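Local atomic coordinates of beta-porphyranase A (Bacteroides plebeius, PDB entry 4AW7), a protein that cleaves the sulfated red-seaweed polysaccharide porphyran, hydrolysing linkages between beta-D-galactopyranose and alpha-L-galactopyranose-6-sulfate. Residues G203-W208 with L251-A256; T210-F215 with F226-Y231. One frame throughout, in Å; residues are numbered along the deposited sequence. Where two conformers were deposited one is given.

Overall arrangement
Interaction 1 packs the turn and helix start at 203-208 against helix 245-262; only interaction 2 packs a helix, 212-219, against a strand, 225-233, of the curled parallel sheet of the beta/alpha barrel. Their centres lie about 8 Å apart. A probable hydrogen bond, Trp-208 O to Lys-213 N at 2.8 Å, joins the two helical segments, while Leu-251 CD2 packs on Val-228 CG2 at 3.6 Å. Interaction 2 leads directly to the substrate, since its strand carries His-229 and Tyr-231 of the galactose pocket. Interaction 1 is more remote: the side chains of Val-254 and His-229 are about 12 Å apart.

Interaction 1. Residues G203-W208 with L251-A256; sequences GNFNYW and LDMVEA. With K (potassium ion), chain F.
One residue before Trp-208, which packs on Met-253, Tyr-207 OH binds a potassium ion at 2.9 Å together with Tyr-193 OH and Tyr-197 O. The thioether of Met-253 runs along one face of the indole. Met-253 CE sits 3.5 Å from the centroid of the five-membered ring of Trp-208, only 4° off the normal, a CH-pi contact. Met-253 SD lies over the six-membered ring of Trp-208, 4.0 Å from its centroid, as a Met-aromatic contact. Farther back, Met-253 CG comes within 3.8 Å of Trp-208 CZ3. With CG anti to the backbone N (chi1 -161°) and the chain extended beyond it, Met-253 reaches straight out of its helix and spans both rings of the indole, whose NE1 is hydrogen-bonded to Tyr-481 OH, which helps to fix the ring. Phe-205 also meets the methyl group, obliquely, with Phe-205 CD2 3.8 Å from Met-253 CE, so that one methionine tip is shared by two aromatic side chains. Val-254 adds a looser contact, its CG2 4.4 Å from Trp-208 CZ3. Phe-205 belongs to a type I' turn, Gly-203 to Asn-206, and occupies the N-cap position of the helix that follows. The contact thus joins the start of helix 206-210 to the middle of helix 245-262, while Tyr-481 and Leu-482 of strand 469-484 pack on the same cluster, bringing a strand of the C-terminal beta-rich region against the beta/alpha barrel.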
loop_
_atom_site.group_PDB
_atom_site.type_symbol
_atom_site.label_atom_id
_atom_site.label_comp_id
_atom_site.label_asym_id
_atom_site.label_seq_id
_atom_site.Cartn_x
_atom_site.Cartn_y
_atom_site.Cartn_z
ATOM N N GLY A 203 -23.094 -0.994 1.558
ATOM C CA GLY A 203 -24.242 -1.819 1.235
ATOM C C GLY A 203 -24.237 -3.144 1.965
ATOM O O GLY A 203 -24.552 -4.185 1.402
ATOM N N ASN A 204 -23.767 -3.133 3.217
ATOM C CA ASN A 204 -23.691 -4.371 3.975
ATOM C C ASN A 204 -22.778 -5.379 3.283
ATOM O O ASN A 204 -23.065 -6.567 3.245
ATOM C CB ASN A 204 -25.091 -4.974 4.117
ATOM C CG ASN A 204 -25.250 -5.750 5.370
ATOM O OD1 ASN A 204 -24.672 -5.387 6.402
ATOM N ND2 ASN A 204 -26.074 -6.797 5.325
ATOM N N PHE A 205 -21.676 -4.882 2.716
ATOM C CA PHE A 205 -20.674 -5.635 1.950
ATOM C C PHE A 205 -21.142 -6.046 0.558
ATOM O O PHE A 205 -20.451 -6.755 -0.150
ATOM C CB PHE A 205 -20.068 -6.807 2.735
ATOM C CG PHE A 205 -19.136 -6.335 3.830
ATOM C CD1 PHE A 205 -19.624 -5.983 5.055
ATOM C CD2 PHE A 205 -17.765 -6.207 3.609
ATOM C CE1 PHE A 205 -18.783 -5.511 6.052
ATOM C CE2 PHE A 205 -16.916 -5.769 4.610
ATOM C CZ PHE A 205 -17.412 -5.429 5.823
ATOM N N ASN A 206 -22.268 -5.501 0.115
ATOM C CA ASN A 206 -22.629 -5.635 -1.307
ATOM C C ASN A 206 -21.542 -5.075 -2.203
ATOM O O ASN A 206 -21.294 -5.595 -3.294
ATOM C CB ASN A 206 -23.956 -4.943 -1.622
ATOM C CG ASN A 206 -24.404 -5.189 -3.047
ATOM O OD1 ASN A 206 -24.748 -6.310 -3.371
ATOM N ND2 ASN A 206 -24.345 -4.166 -3.904
ATOM N N TYR A 207 -20.883 -4.017 -1.765
ATOM C CA TYR A 207 -19.851 -3.384 -2.572
ATOM C C TYR A 207 -18.668 -4.357 -2.775
ATOM O O TYR A 207 -18.247 -4.595 -3.896
ATOM C CB TYR A 207 -19.430 -2.035 -1.985
ATOM C CG TYR A 207 -18.516 -1.292 -2.915
ATOM C CD1 TYR A 207 -17.138 -1.445 -2.904
ATOM C CD2 TYR A 207 -19.059 -0.408 -3.844
ATOM C CE1 TYR A 207 -16.350 -0.776 -3.799
ATOM C CE2 TYR A 207 -18.253 0.285 -4.726
ATOM C CZ TYR A 207 -16.889 0.103 -4.694
ATOM O OH TYR A 207 -16.101 0.769 -5.613
ATOM N N TRP A 208 -18.145 -4.912 -1.695
ATOM C CA TRP A 208 -17.164 -5.974 -1.776
ATOM C C TRP A 208 -17.654 -7.050 -2.766
ATOM O O TRP A 208 -16.947 -7.436 -3.679
ATOM C CB TRP A 208 -16.948 -6.638 -0.411
ATOM C CG TRP A 208 -16.202 -7.936 -0.497
ATOM C CD1 TRP A 208 -16.740 -9.169 -0.396
ATOM C CD2 TRP A 208 -14.798 -8.130 -0.709
ATOM N NE1 TRP A 208 -15.783 -10.121 -0.546
ATOM C CE2 TRP A 208 -14.574 -9.508 -0.748
ATOM C CE3 TRP A 208 -13.707 -7.260 -0.868
ATOM C CZ2 TRP A 208 -13.312 -10.052 -0.952
ATOM C CZ3 TRP A 208 -12.458 -7.799 -1.043
ATOM C CH2 TRP A 208 -12.273 -9.189 -1.114
ATOM N N LEU A 251 -6.842 -4.081 2.955
ATOM C CA LEU A 251 -5.864 -4.986 2.375
ATOM C C LEU A 251 -5.949 -6.390 2.946
ATOM O O LEU A 251 -5.816 -7.369 2.210
ATOM C CB LEU A 251 -4.443 -4.400 2.510
ATOM C CG LEU A 251 -4.222 -3.036 1.849
ATOM C CD1 LEU A 251 -2.783 -2.620 2.083
ATOM C CD2 LEU A 251 -4.583 -3.019 0.375
ATOM N N ASP A 252 -6.243 -6.504 4.238
ATOM C CA ASP A 252 -6.467 -7.821 4.813
ATOM C C ASP A 252 -7.613 -8.561 4.130
ATOM O O ASP A 252 -7.538 -9.777 3.981
ATOM C CB ASP A 252 -6.763 -7.739 6.314
ATOM C CG ASP A 252 -5.538 -7.618 7.191
ATOM O OD1 ASP A 252 -4.432 -7.309 6.688
ATOM O OD2 ASP A 252 -5.662 -7.868 8.428
ATOM N N MET A 253 -8.662 -7.857 3.703
ATOM C CA MET A 253 -9.777 -8.575 3.077
ATOM C C MET A 253 -9.391 -9.200 1.755
ATOM O O MET A 253 -9.806 -10.305 1.417
ATOM C CB MET A 253 -10.996 -7.705 2.910
ATOM C CG MET A 253 -12.275 -8.498 2.705
ATOM S SD MET A 253 -13.747 -7.444 2.913
ATOM C CE MET A 253 -15.030 -8.721 2.900
ATOM N N VAL A 254 -8.614 -8.438 0.978
ATOM C CA VAL A 254 -8.095 -8.956 -0.315
ATOM C C VAL A 254 -7.270 -10.225 -0.072
ATOM O O VAL A 254 -7.448 -11.226 -0.751
ATOM C CB VAL A 254 -7.338 -7.879 -1.095
ATOM C CG1 VAL A 254 -6.688 -8.438 -2.344
ATOM C CG2 VAL A 254 -8.243 -6.706 -1.414
ATOM N N GLU A 255 -6.352 -10.158 0.891
ATOM C CA GLU A 255 -5.518 -11.327 1.203
ATOM C C GLU A 255 -6.365 -12.505 1.676
ATOM O O GLU A 255 -6.152 -13.654 1.261
ATOM C CB GLU A 255 -4.496 -10.963 2.290
ATOM C CG GLU A 255 -3.445 -9.975 1.861
ATOM C CD GLU A 255 -2.447 -9.603 2.972
ATOM O OE1 GLU A 255 -2.475 -10.235 4.053
ATOM O OE2 GLU A 255 -1.557 -8.713 2.790
ATOM N N ALA A 256 -7.295 -12.228 2.592
ATOM C CA ALA A 256 -8.107 -13.282 3.190
ATOM C C ALA A 256 -8.945 -13.994 2.140
ATOM O O ALA A 256 -9.025 -15.240 2.160
ATOM C CB ALA A 256 -8.988 -12.675 4.278
HETATM K K K F . -13.277 0.256 -6.021
#

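Interaction 2. Residues T210-F215 with F226-Y231; sequences TRMKMF and FSVHLY. With GLA (alpha-D-galactopyranose), chain B; GAL (beta-D-galactopyranose), chain D.
Phe-215 and Phe-226 meet edge against edge, with Phe-215 CE2 3.8 Å from Phe-226 CD1 and each contacting atom near the plane of the other ring. Beside them Met-212 crosses Val-228 at about a right angle, Met-212 CE lying 3.8 Å from Val-228 CG1. The methionine leaves the helix with CG anti to the backbone N (chi1 179°) and then bends at chi2 and chi3, which carries its methyl group alongside the strand. On the way Met-212 SD makes an oblique Met-aromatic contact, 5.4 Å from the centroid of the Phe-226 ring. All four of these side chains are buried, and no hydrogen bond links the two segments.

By contrast, Thr-210, Arg-211 and Lys-213, which do not touch the strand, are partly exposed. There Arg-211 NH1 donates to Thr-210 OG1 at 2.8 Å with an N-H...O angle of 158°, the hydroxyl lying in the guanidinium plane, and Lys-213 forms a salt bridge with Asp-217.

Farther along the strand, O6 of the galactose, placed alike in its alpha and beta forms, lies 3.2 Å from Tyr-231 OH. That hydroxyl is hydrogen-bonded to Glu-272 OE1, the inferred nucleophile, while His-229 ND1 is hydrogen-bonded to OE2 of Glu-146, the inferred proton donor. With a leucine in place of Tyr-231, Glu-272 OE1 would probably lose its hydroxyl partner and the pocket that accommodates methyl-galactose part of its aromatic wall. Helix 212-219 connects the parallel neighbours 189-195 and 225-233 in a beta-alpha-beta crossover, the repeating element of a beta/alpha barrel, with hydrophobic helix packing behind a strand whose far end carries substrate-contacting residues.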
loop_
_atom_site.group_PDB
_atom_site.type_symbol
_atom_site.label_atom_id
_atom_site.label_comp_id
_atom_site.label_asym_id
_atom_site.label_seq_id
_atom_site.Cartn_x
_atom_site.Cartn_y
_atom_site.Cartn_z
ATOM N N THR A 210 -19.730 -7.156 -5.210
ATOM C CA THR A 210 -19.978 -6.831 -6.602
ATOM C C THR A 210 -18.825 -6.109 -7.302
ATOM O O THR A 210 -18.849 -5.952 -8.515
ATOM C CB THR A 210 -21.284 -6.006 -6.729
ATOM O OG1 THR A 210 -21.171 -4.803 -5.954
ATOM C CG2 THR A 210 -22.495 -6.815 -6.290
ATOM N N ARG A 211 -17.794 -5.709 -6.529
ATOM C CA ARG A 211 -16.616 -5.063 -7.084
ATOM C C ARG A 211 -15.419 -5.994 -6.895
ATOM O O ARG A 211 -15.147 -6.801 -7.763
ATOM C CB ARG A 211 -16.438 -3.636 -6.515
ATOM C CG ARG A 211 -17.264 -2.561 -7.200
ATOM C CD ARG A 211 -18.749 -2.646 -6.947
ATOM N NE ARG A 211 -19.422 -1.451 -7.449
ATOM C CZ ARG A 211 -20.731 -1.264 -7.433
ATOM N NH1 ARG A 211 -21.541 -2.205 -7.012
ATOM N NH2 ARG A 211 -21.222 -0.109 -7.811
ATOM N N MET A 212 -14.708 -5.912 -5.767
ATOM C CA MET A 212 -13.474 -6.671 -5.643
ATOM C C MET A 212 -13.684 -8.172 -5.593
ATOM O O MET A 212 -12.883 -8.897 -6.170
ATOM C CB MET A 212 -12.637 -6.168 -4.456
ATOM C CG MET A 212 -11.352 -6.914 -4.222
ATOM S SD MET A 212 -10.123 -6.863 -5.568
ATOM C CE MET A 212 -9.242 -5.307 -5.210
ATOM N N LYS A 213 -14.703 -8.670 -4.910
ATOM C CA LYS A 213 -14.936 -10.128 -4.933
ATOM C C LYS A 213 -15.179 -10.601 -6.346
ATOM O O LYS A 213 -14.611 -11.617 -6.781
ATOM C CB LYS A 213 -16.106 -10.517 -4.056
ATOM C CG LYS A 213 -16.211 -12.004 -3.880
ATOM C CD LYS A 213 -17.459 -12.443 -3.082
ATOM C CE LYS A 213 -17.659 -13.938 -3.089
ATOM N NZ LYS A 213 -18.147 -14.366 -4.407
ATOM N N MET A 214 -16.015 -9.853 -7.077
ATOM C CA MET A 214 -16.319 -10.209 -8.448
ATOM C C MET A 214 -15.059 -10.195 -9.306
ATOM O O MET A 214 -14.837 -11.107 -10.107
ATOM C CB MET A 214 -17.396 -9.271 -8.990
ATOM C CG MET A 214 -17.859 -9.585 -10.425
ATOM S SD MET A 214 -16.891 -8.823 -11.713
ATOM C CE MET A 214 -17.554 -7.137 -11.640
ATOM N N PHE A 215 -14.190 -9.198 -9.105
ATOM C CA PHE A 215 -12.922 -9.156 -9.821
ATOM C C PHE A 215 -12.059 -10.363 -9.535
ATOM O O PHE A 215 -11.527 -11.011 -10.463
ATOM C CB PHE A 215 -12.164 -7.859 -9.496
ATOM C CG PHE A 215 -10.905 -7.720 -10.271
ATOM C CD1 PHE A 215 -10.937 -7.324 -11.590
ATOM C CD2 PHE A 215 -9.660 -8.026 -9.703
ATOM C CE1 PHE A 215 -9.783 -7.271 -12.348
ATOM C CE2 PHE A 215 -8.510 -7.963 -10.465
ATOM C CZ PHE A 215 -8.576 -7.591 -11.794
ATOM N N PHE A 226 -3.119 -7.988 -6.953
ATOM C CA PHE A 226 -4.312 -7.138 -6.813
ATOM C C PHE A 226 -3.895 -5.762 -6.391
ATOM O O PHE A 226 -3.072 -5.594 -5.493
ATOM C CB PHE A 226 -5.299 -7.768 -5.828
ATOM C CG PHE A 226 -5.763 -9.128 -6.303
ATOM C CD1 PHE A 226 -6.504 -9.236 -7.472
ATOM C CD2 PHE A 226 -5.451 -10.277 -5.614
ATOM C CE1 PHE A 226 -6.894 -10.475 -7.955
ATOM C CE2 PHE A 226 -5.836 -11.527 -6.105
ATOM C CZ PHE A 226 -6.559 -11.616 -7.271
ATOM N N SER A 227 -4.498 -4.756 -7.024
ATOM C CA SER A 227 -4.118 -3.374 -6.825
ATOM C C SER A 227 -5.274 -2.496 -6.382
ATOM O O SER A 227 -6.400 -2.616 -6.861
ATOM C CB SER A 227 -3.464 -2.811 -8.080
ATOM O OG SER A 227 -4.329 -2.720 -9.182
ATOM N N VAL A 228 -4.943 -1.587 -5.461
ATOM C CA VAL A 228 -5.850 -0.630 -4.893
ATOM C C VAL A 228 -5.124 0.696 -4.699
ATOM O O VAL A 228 -3.902 0.754 -4.625
ATOM C CB VAL A 228 -6.469 -1.105 -3.586
ATOM C CG1 VAL A 228 -7.142 -2.505 -3.688
ATOM C CG2 VAL A 228 -5.510 -1.045 -2.532
ATOM N N HIS A 229 -5.911 1.759 -4.597
ATOM C CA HIS A 229 -5.444 3.094 -4.260
ATOM C C HIS A 229 -5.876 3.425 -2.846
ATOM O O HIS A 229 -7.027 3.123 -2.462
ATOM C CB HIS A 229 -6.046 4.106 -5.226
ATOM C CG HIS A 229 -5.621 3.886 -6.641
ATOM N ND1 HIS A 229 -6.213 4.520 -7.718
ATOM C CD2 HIS A 229 -4.665 3.073 -7.146
ATOM C CE1 HIS A 229 -5.578 4.116 -8.816
ATOM N NE2 HIS A 229 -4.650 3.242 -8.494
ATOM N N LEU A 230 -4.961 3.991 -2.066
ATOM C CA LEU A 230 -5.220 4.324 -0.664
ATOM C C LEU A 230 -5.036 5.805 -0.420
ATOM O O LEU A 230 -3.910 6.316 -0.493
ATOM C CB LEU A 230 -4.287 3.531 0.264
ATOM C CG LEU A 230 -4.473 2.019 0.274
ATOM C CD1 LEU A 230 -3.352 1.396 1.105
ATOM C CD2 LEU A 230 -5.870 1.600 0.764
ATOM N N TYR A 231 -6.140 6.472 -0.087
ATOM C CA TYR A 231 -6.134 7.905 0.143
ATOM C C TYR A 231 -6.791 8.288 1.466
ATOM O O TYR A 231 -7.838 7.725 1.847
ATOM C CB TYR A 231 -6.879 8.630 -0.987
ATOM C CG TYR A 231 -6.027 8.754 -2.236
ATOM C CD1 TYR A 231 -5.057 9.743 -2.323
ATOM C CD2 TYR A 231 -6.179 7.907 -3.300
ATOM C CE1 TYR A 231 -4.267 9.863 -3.437
ATOM C CE2 TYR A 231 -5.382 8.026 -4.440
ATOM C CZ TYR A 231 -4.448 9.033 -4.489
ATOM O OH TYR A 231 -3.659 9.189 -5.610
HETATM C C1 GLA B . -7.146 8.517 -8.397
HETATM C C2 GLA B . -6.701 8.848 -9.834
HETATM C C3 GLA B . -5.667 9.959 -9.847
HETATM C C4 GLA B . -6.056 11.109 -8.953
HETATM C C5 GLA B . -6.350 10.580 -7.539
HETATM C C6 GLA B . -6.452 11.783 -6.531
HETATM O O1 GLA B . -6.302 7.738 -7.661
HETATM O O2 GLA B . -6.217 7.633 -10.493
HETATM O O3 GLA B . -5.538 10.532 -11.121
HETATM O O4 GLA B . -7.212 11.781 -9.491
HETATM O O5 GLA B . -7.541 9.680 -7.694
HETATM O O6 GLA B . -5.093 12.026 -5.959
HETATM C C1 GAL D . -7.146 8.517 -8.397
HETATM C C2 GAL D . -6.701 8.848 -9.834
HETATM C C3 GAL D . -5.667 9.959 -9.847
HETATM C C4 GAL D . -6.056 11.109 -8.953
HETATM C C5 GAL D . -6.350 10.580 -7.539
HETATM C C6 GAL D . -6.452 11.783 -6.531
HETATM O O1 GAL D . -8.187 7.464 -8.483
HETATM O O2 GAL D . -6.217 7.633 -10.493
HETATM O O3 GAL D . -5.538 10.532 -11.121
HETATM O O4 GAL D . -7.212 11.781 -9.491
HETATM O O5 GAL D . -7.541 9.680 -7.694
HETATM O O6 GAL D . -5.093 12.026 -5.959
#